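Local coordinates for protein putative rRNA methyltransferase (Sorangium cellulosum, PDB 4RX1) that probably transfers a methyl group from S-adenosylmethionine to an adenine of 16S ribosomal RNA, as a putative Rossmann-like methyltransferase, at residues A[101-106]-A[133-138]; A[139-144]-A[205-210]. One frame throughout, in Å; residues are numbered along the deposited sequence.

Interaction 1 of 2, residues A[101-106]-A[133-138]; sequences LTLNFP and GELIAL
Strands 98-104 and 133-140 are parallel neighbours in the central sheet of a Rossmann-like methyltransferase fold, and residues Leu101 to Asn104 pair with Leu135 to Leu138. The two short strand segments run 4.7 Å apart at an angle of 7°. Leu101 N donates to Glu134 O, and Leu101 O accepts from Ile136 N. Leu103 repeats the pattern: its N donates to Ile136 O at 2.9 Å, and its O accepts from Leu138 N. The last bond is more bent. Phe105 N reaches Leu138 O at 3.0 Å with an angle of 137° at the hydrogen, just past the end of the first strand. Pro106 CD also lies against Leu138 O.

On the face carrying Leu101, Leu103, Leu135 and Ala137, methyl meets methyl: Leu103 CD1 lies 3.7 Å from Leu135 CD2. Leu103 CG is anti to its carbonyl carbon (chi1 -56°), while Leu135 CG is anti to its backbone N. The two chains thus lean toward each other along the strands and meet at an angle. Ala137 CB is a looser neighbour of Leu103 CD1. On the other face, Asn104 OD1 rests 3.8 Å from Leu138 CD1, an amide oxygen against a methyl. Thr102 lies on this face too, and its OG1 is hydrogen-bonded to Asp30 of the next strand.

Backbone bonds therefore fix the register, and the side chains these segments place on the leucine-rich face are all apolar. The other face mixes polar and apolar groups, and there Asn104 gains only van der Waals contact from Leu138.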
ATOM      1  N   LEU A 101      -0.871  -2.375   5.936  1.00 22.65           N
ATOM      2  CA  LEU A 101      -1.060  -2.243   4.501  1.00 19.93           C
ATOM      3  C   LEU A 101      -0.769  -0.798   4.173  1.00 21.53           C
ATOM      4  O   LEU A 101      -1.447   0.098   4.682  1.00 25.67           O
ATOM      5  CB  LEU A 101      -2.496  -2.580   4.091  1.00 21.88           C
ATOM      6  CG  LEU A 101      -2.753  -2.696   2.577  1.00 27.16           C
ATOM      7  CD1 LEU A 101      -4.015  -3.502   2.333  1.00 31.38           C
ATOM      8  CD2 LEU A 101      -2.851  -1.362   1.848  1.00 29.41           C
ATOM      9  N   THR A 102       0.208  -0.562   3.303  1.00 17.81           N
ATOM     10  CA  THR A 102       0.551   0.808   2.956  1.00 19.27           C
ATOM     11  C   THR A 102       0.163   1.153   1.543  1.00 19.72           C
ATOM     12  O   THR A 102       0.324   0.336   0.618  1.00 18.89           O
ATOM     13  CB  THR A 102       2.067   1.111   3.109  1.00 18.40           C
ATOM     14  OG1 THR A 102       2.823   0.271   2.215  1.00 17.67           O
ATOM     15  CG2 THR A 102       2.517   0.901   4.544  1.00 15.59           C
ATOM     16  N   LEU A 103      -0.325   2.379   1.380  1.00 20.86           N
ATOM     17  CA  LEU A 103      -0.468   2.986   0.061  1.00 19.29           C
ATOM     18  C   LEU A 103       0.282   4.304   0.092  1.00 21.49           C
ATOM     19  O   LEU A 103      -0.136   5.252   0.761  1.00 26.48           O
ATOM     20  CB  LEU A 103      -1.932   3.206  -0.284  1.00 20.82           C
ATOM     21  CG  LEU A 103      -2.766   1.926  -0.209  1.00 26.93           C
ATOM     22  CD1 LEU A 103      -3.842   2.058   0.871  1.00 28.46           C
ATOM     23  CD2 LEU A 103      -3.363   1.577  -1.561  1.00 27.82           C
ATOM     24  N   ASN A 104       1.424   4.325  -0.584  1.00 20.25           N
ATOM     25  CA  ASN A 104       2.302   5.485  -0.641  1.00 22.36           C
ATOM     26  C   ASN A 104       2.132   6.229  -1.965  1.00 24.92           C
ATOM     27  O   ASN A 104       2.453   5.682  -3.025  1.00 29.44           O
ATOM     28  CB  ASN A 104       3.765   5.046  -0.478  1.00 21.94           C
ATOM     29  CG  ASN A 104       4.035   4.427   0.881  1.00 27.00           C
ATOM     30  OD1 ASN A 104       3.544   4.915   1.896  1.00 31.46           O
ATOM     31  ND2 ASN A 104       4.801   3.339   0.906  1.00 27.24           N
ATOM     32  N   PHE A 105       1.621   7.456  -1.899  1.00 20.54           N
ATOM     33  CA  PHE A 105       1.398   8.281  -3.089  1.00 19.94           C
ATOM     34  C   PHE A 105       0.679   7.537  -4.226  1.00 17.43           C
ATOM     35  O   PHE A 105       1.187   7.432  -5.342  1.00 20.17           O
ATOM     36  CB  PHE A 105       2.736   8.881  -3.567  1.00 20.75           C
ATOM     37  CG  PHE A 105       3.420   9.722  -2.522  1.00 26.95           C
ATOM     38  CD1 PHE A 105       2.857  10.915  -2.094  1.00 31.25           C
ATOM     39  CD2 PHE A 105       4.608   9.308  -1.933  1.00 32.59           C
ATOM     40  CE1 PHE A 105       3.474  11.694  -1.101  1.00 32.16           C
ATOM     41  CE2 PHE A 105       5.228  10.087  -0.949  1.00 33.44           C
ATOM     42  CZ  PHE A 105       4.656  11.278  -0.539  1.00 31.24           C
ATOM     43  N   PRO A 106      -0.515   7.018  -3.951  1.00 13.51           N
ATOM     44  CA  PRO A 106      -1.204   6.316  -5.046  1.00 12.43           C
ATOM     45  C   PRO A 106      -1.556   7.291  -6.167  1.00 14.17           C
ATOM     46  O   PRO A 106      -1.815   8.468  -5.887  1.00 15.50           O
ATOM     47  CB  PRO A 106      -2.496   5.832  -4.387  1.00 11.86           C
ATOM     48  CG  PRO A 106      -2.718   6.819  -3.255  1.00 10.88           C
ATOM     49  CD  PRO A 106      -1.344   7.128  -2.737  1.00 10.92           C
ATOM     50  N   GLY A 133      -5.373  -5.266  12.064  1.00 24.58           N
ATOM     51  CA  GLY A 133      -4.306  -4.726  11.225  1.00 24.07           C
ATOM     52  C   GLY A 133      -4.600  -3.298  10.762  1.00 23.06           C
ATOM     53  O   GLY A 133      -5.725  -2.813  10.896  1.00 19.69           O
ATOM     54  N   GLU A 134      -3.610  -2.642  10.168  1.00 26.35           N
ATOM     55  CA  GLU A 134      -3.710  -1.213   9.863  1.00 29.47           C
ATOM     56  C   GLU A 134      -3.554  -0.882   8.367  1.00 29.91           C
ATOM     57  O   GLU A 134      -2.682  -1.418   7.691  1.00 31.23           O
ATOM     58  CB  GLU A 134      -2.643  -0.473  10.683  1.00 33.26           C
ATOM     59  CG  GLU A 134      -2.754   1.044  10.763  1.00 42.30           C
ATOM     60  CD  GLU A 134      -1.686   1.680  11.678  1.00 50.75           C
ATOM     61  OE1 GLU A 134      -0.696   0.995  12.042  1.00 54.17           O
ATOM     62  OE2 GLU A 134      -1.864   2.859  12.067  1.00 53.17           O
ATOM     63  N   LEU A 135      -4.418  -0.007   7.860  1.00 30.17           N
ATOM     64  CA  LEU A 135      -4.242   0.601   6.542  1.00 24.76           C
ATOM     65  C   LEU A 135      -3.639   1.975   6.770  1.00 24.14           C
ATOM     66  O   LEU A 135      -4.203   2.777   7.519  1.00 23.94           O
ATOM     67  CB  LEU A 135      -5.588   0.762   5.821  1.00 24.18           C
ATOM     68  CG  LEU A 135      -5.657   1.214   4.342  1.00 24.48           C
ATOM     69  CD1 LEU A 135      -7.060   1.010   3.778  1.00 25.40           C
ATOM     70  CD2 LEU A 135      -5.296   2.682   4.172  1.00 25.65           C
ATOM     71  N   ILE A 136      -2.538   2.257   6.079  1.00 22.78           N
ATOM     72  CA  ILE A 136      -1.833   3.536   6.176  1.00 24.80           C
ATOM     73  C   ILE A 136      -1.637   4.149   4.784  1.00 25.45           C
ATOM     74  O   ILE A 136      -0.982   3.561   3.924  1.00 24.70           O
ATOM     75  CB  ILE A 136      -0.454   3.346   6.857  1.00 24.70           C
ATOM     76  CG1 ILE A 136      -0.634   2.672   8.219  1.00 22.27           C
ATOM     77  CG2 ILE A 136       0.285   4.679   7.042  1.00 19.05           C
ATOM     78  CD1 ILE A 136       0.664   2.527   8.987  1.00 23.83           C
ATOM     79  N   ALA A 137      -2.193   5.336   4.571  1.00 25.28           N
ATOM     80  CA  ALA A 137      -2.151   5.965   3.258  1.00 23.70           C
ATOM     81  C   ALA A 137      -1.502   7.318   3.336  1.00 25.57           C
ATOM     82  O   ALA A 137      -1.788   8.101   4.254  1.00 24.91           O
ATOM     83  CB  ALA A 137      -3.552   6.082   2.648  1.00 22.53           C
ATOM     84  N   LEU A 138      -0.593   7.564   2.392  1.00 28.07           N
ATOM     85  CA  LEU A 138       0.065   8.858   2.234  1.00 28.05           C
ATOM     86  C   LEU A 138      -0.510   9.489   0.977  1.00 25.79           C
ATOM     87  O   LEU A 138      -0.272   9.009  -0.132  1.00 24.16           O
ATOM     88  CB  LEU A 138       1.575   8.698   2.104  1.00 31.41           C
ATOM     89  CG  LEU A 138       2.369   8.572   3.400  1.00 39.04           C
ATOM     90  CD1 LEU A 138       3.886   8.489   3.121  1.00 38.61           C
ATOM     91  CD2 LEU A 138       2.051   9.740   4.329  1.00 42.92           C
TER

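Interaction 2 of 2, residues A[139-144]-A[205-210]; sequences LNQSVF and RTRLLT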
ATOM      1  N   LEU A 139      -1.284  10.554   1.150  1.00 28.31           N
ATOM      2  CA  LEU A 139      -2.099  11.058   0.064  1.00 28.03           C
ATOM      3  C   LEU A 139      -1.564  12.391  -0.435  1.00 32.19           C
ATOM      4  O   LEU A 139      -1.392  13.322   0.349  1.00 33.66           O
ATOM      5  CB  LEU A 139      -3.527  11.215   0.555  1.00 27.10           C
ATOM      6  CG  LEU A 139      -4.141   9.878   0.967  1.00 25.76           C
ATOM      7  CD1 LEU A 139      -5.605  10.055   1.280  1.00 23.27           C
ATOM      8  CD2 LEU A 139      -3.937   8.792  -0.104  1.00 26.75           C
ATOM      9  N   ASN A 140      -1.323  12.487  -1.741  1.00 32.73           N
ATOM     10  CA  ASN A 140      -0.821  13.717  -2.345  1.00 33.66           C
ATOM     11  C   ASN A 140      -1.366  13.931  -3.757  1.00 33.48           C
ATOM     12  O   ASN A 140      -1.346  13.018  -4.587  1.00 35.38           O
ATOM     13  CB  ASN A 140       0.701  13.703  -2.375  1.00 38.08           C
ATOM     14  CG  ASN A 140       1.279  14.991  -2.930  1.00 44.28           C
ATOM     15  OD1 ASN A 140       1.245  15.228  -4.142  1.00 47.31           O
ATOM     16  ND2 ASN A 140       1.819  15.828  -2.052  1.00 44.75           N
ATOM     17  N   GLN A 141      -1.803  15.155  -4.040  1.00 29.25           N
ATOM     18  CA  GLN A 141      -2.528  15.428  -5.281  1.00 29.48           C
ATOM     19  C   GLN A 141      -1.619  15.803  -6.448  1.00 25.74           C
ATOM     20  O   GLN A 141      -2.088  15.983  -7.581  1.00 24.94           O
ATOM     21  CB  GLN A 141      -3.588  16.510  -5.058  1.00 31.64           C
ATOM     22  CG  GLN A 141      -4.730  16.056  -4.165  1.00 34.48           C
ATOM     23  CD  GLN A 141      -5.956  16.936  -4.264  1.00 36.79           C
ATOM     24  OE1 GLN A 141      -6.059  17.794  -5.134  1.00 38.44           O
ATOM     25  NE2 GLN A 141      -6.888  16.733  -3.361  1.00 42.14           N
ATOM     26  N   SER A 142      -0.316  15.874  -6.185  1.00 23.22           N
ATOM     27  CA  SER A 142       0.635  16.099  -7.264  1.00 24.50           C
ATOM     28  C   SER A 142       1.042  14.784  -7.968  1.00 20.91           C
ATOM     29  O   SER A 142       1.892  14.801  -8.846  1.00 19.99           O
ATOM     30  CB  SER A 142       1.876  16.833  -6.758  1.00 31.14           C
ATOM     31  OG  SER A 142       2.642  15.988  -5.911  1.00 37.03           O
ATOM     32  N   VAL A 143       0.433  13.655  -7.609  1.00 17.83           N
ATOM     33  CA  VAL A 143       0.782  12.383  -8.257  1.00 24.82           C
ATOM     34  C   VAL A 143       0.357  12.363  -9.719  1.00 27.01           C
ATOM     35  O   VAL A 143      -0.424  13.219 -10.152  1.00 28.41           O
ATOM     36  CB  VAL A 143       0.093  11.174  -7.581  1.00 21.56           C
ATOM     37  CG1 VAL A 143       0.606  10.956  -6.185  1.00 17.07           C
ATOM     38  CG2 VAL A 143      -1.439  11.350  -7.584  1.00 16.90           C
ATOM     39  N   PHE A 144       0.830  11.360 -10.463  1.00 23.14           N
ATOM     40  CA  PHE A 144       0.398  11.137 -11.853  1.00 22.56           C
ATOM     41  C   PHE A 144      -1.125  10.985 -11.933  1.00 21.90           C
ATOM     42  O   PHE A 144      -1.709  10.210 -11.158  1.00 16.58           O
ATOM     43  CB  PHE A 144       1.068   9.871 -12.416  1.00 19.14           C
ATOM     44  CG  PHE A 144       0.547   9.439 -13.778  1.00 16.76           C
ATOM     45  CD1 PHE A 144       0.498  10.329 -14.852  1.00 22.36           C
ATOM     46  CD2 PHE A 144       0.134   8.120 -13.993  1.00 16.57           C
ATOM     47  CE1 PHE A 144       0.026   9.901 -16.130  1.00 20.63           C
ATOM     48  CE2 PHE A 144      -0.323   7.682 -15.260  1.00 16.69           C
ATOM     49  CZ  PHE A 144      -0.378   8.568 -16.326  1.00 16.98           C
ATOM     50  N   ARG A 205       1.191  19.646   0.065  1.00 50.72           N
ATOM     51  CA  ARG A 205       0.366  19.157   1.158  1.00 55.24           C
ATOM     52  C   ARG A 205       0.122  17.673   0.966  1.00 54.67           C
ATOM     53  O   ARG A 205      -0.559  17.268   0.023  1.00 59.97           O
ATOM     54  CB  ARG A 205      -0.981  19.884   1.180  1.00 59.86           C
ATOM     55  CG  ARG A 205      -2.011  19.281   2.133  1.00 65.00           C
ATOM     56  CD  ARG A 205      -3.374  19.931   1.917  1.00 70.54           C
ATOM     57  NE  ARG A 205      -3.905  19.618   0.593  1.00 75.02           N
ATOM     58  CZ  ARG A 205      -4.527  20.492  -0.193  1.00 78.10           C
ATOM     59  NH1 ARG A 205      -4.681  21.749   0.201  1.00 78.94           N
ATOM     60  NH2 ARG A 205      -4.973  20.114  -1.384  1.00 78.91           N
ATOM     61  N   THR A 206       0.701  16.847   1.823  1.00 44.91           N
ATOM     62  CA  THR A 206       0.279  15.464   1.837  1.00 40.42           C
ATOM     63  C   THR A 206      -0.400  15.152   3.157  1.00 37.67           C
ATOM     64  O   THR A 206      -0.036  15.669   4.205  1.00 38.85           O
ATOM     65  CB  THR A 206       1.426  14.491   1.567  1.00 39.14           C
ATOM     66  OG1 THR A 206       1.880  13.917   2.795  1.00 40.44           O
ATOM     67  CG2 THR A 206       2.523  15.206   0.901  1.00 37.32           C
ATOM     68  N   ARG A 207      -1.438  14.346   3.089  1.00 31.04           N
ATOM     69  CA  ARG A 207      -2.148  13.977   4.285  1.00 32.58           C
ATOM     70  C   ARG A 207      -1.950  12.496   4.545  1.00 30.67           C
ATOM     71  O   ARG A 207      -1.682  11.698   3.633  1.00 31.48           O
ATOM     72  CB  ARG A 207      -3.623  14.366   4.201  1.00 33.74           C
ATOM     73  CG  ARG A 207      -4.325  13.847   2.975  1.00 34.08           C
ATOM     74  CD  ARG A 207      -5.268  14.908   2.390  1.00 35.65           C
ATOM     75  NE  ARG A 207      -5.928  14.459   1.156  1.00 28.93           N
ATOM     76  CZ  ARG A 207      -5.433  14.674  -0.048  1.00  3.49           C
ATOM     77  NH1 ARG A 207      -4.290  15.312  -0.206  1.00 28.78           N
ATOM     78  NH2 ARG A 207      -6.056  14.286  -1.062  1.00  3.44           N
ATOM     79  N   LEU A 208      -2.049  12.150   5.811  1.00 33.60           N
ATOM     80  CA  LEU A 208      -1.934  10.794   6.268  1.00 31.71           C
ATOM     81  C   LEU A 208      -3.301  10.299   6.670  1.00 32.23           C
ATOM     82  O   LEU A 208      -4.052  11.011   7.334  1.00 34.75           O
ATOM     83  CB  LEU A 208      -0.987  10.738   7.466  1.00 31.97           C
ATOM     84  CG  LEU A 208      -0.777   9.381   8.131  1.00 33.25           C
ATOM     85  CD1 LEU A 208      -0.221   8.371   7.155  1.00 32.28           C
ATOM     86  CD2 LEU A 208       0.165   9.561   9.302  1.00 32.11           C
ATOM     87  N   LEU A 209      -3.654   9.111   6.206  1.00 31.00           N
ATOM     88  CA  LEU A 209      -4.923   8.502   6.561  1.00 29.07           C
ATOM     89  C   LEU A 209      -4.659   7.111   7.102  1.00 27.84           C
ATOM     90  O   LEU A 209      -4.002   6.292   6.431  1.00 25.18           O
ATOM     91  CB  LEU A 209      -5.846   8.432   5.336  1.00 29.51           C
ATOM     92  CG  LEU A 209      -7.289   7.991   5.590  1.00 26.68           C
ATOM     93  CD1 LEU A 209      -7.937   8.959   6.571  1.00 24.65           C
ATOM     94  CD2 LEU A 209      -8.093   7.959   4.281  1.00 23.95           C
ATOM     95  N   THR A 210      -5.120   6.832   8.322  1.00 24.77           N
ATOM     96  CA  THR A 210      -4.953   5.475   8.847  1.00 26.73           C
ATOM     97  C   THR A 210      -6.284   4.888   9.266  1.00 28.72           C
ATOM     98  O   THR A 210      -7.154   5.591   9.769  1.00 33.60           O
ATOM     99  CB  THR A 210      -4.031   5.419  10.040  1.00 24.41           C
ATOM    100  OG1 THR A 210      -4.667   6.071  11.148  1.00 28.77           O
ATOM    101  CG2 THR A 210      -2.706   6.083   9.704  1.00 22.39           C
TER
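Leu139 and Arg207 form an antiparallel hydrogen-bonded pair where strands 133-140 and 206-213 lie side by side. Leu139 N donates to Arg207 O at 2.8 Å, nearly straight at 168°. Arg207 N returns a bond to Leu139 O at 2.9 Å. Thr206 CA also approaches Leu139 O, in a CA-H...O contact.

The tight part surrounds Leu139. Its CB packs on Arg207 CG at 3.7 Å and lies over the centre of one face of the Arg207 guanidinium, 4.0 Å above the plane. Arg207 CG sits between its own backbone N and carbonyl carbon (chi1 53°), and a bend at chi2 folds the chain back over Leu139. A serine in place of Arg207 would probably uncover Leu139 CB on this side and take away the guanidinium that Gln141 CG and NE2 lie against.

The loose side is at Gln141 and Arg205, both exposed, and the Arg205 side chain is poorly ordered. Gln141 CG lies 3.8 Å from Arg207 NH2. The Gln141 amide plane is turned 70° from the Arg207 guanidinium. Gln141 NE2 and Arg207 NH2 are both donors, so they touch without a bond. Nearby, Asn140 OD1 accepts from Ser142 N at 2.7 Å. This Asx turn opens the type I turn from Asn140 to Val143.

Helix 108-115 covers the Leu139 and Arg207 side through Leu111, with Leu114 and Val115 also on Leu139. Strand 176-183 flanks strand 206-213 on its far edge.

Along the chain, interaction 1 comes first. It joins strand 98-104 to strand 133-140 and closes a largely helical connection that includes helices 108-115 and 119-126. The chain then continues straight into interaction 2, whose segments enclose a longer excursion through helix 160-172, strand 176-183 and helix 194-200. The two loops follow in series and neither nest nor cross. Strand 133-140 serves both, with a parallel neighbour on one side and an antiparallel one on the other. The contacts also touch directly. Ala137 N probably bonds to Leu209 O, and Phe105 packs on Asn140. Together they join the parallel strands to 206-213, the one reversed strand of the sheet, beyond which lies strand 176-183.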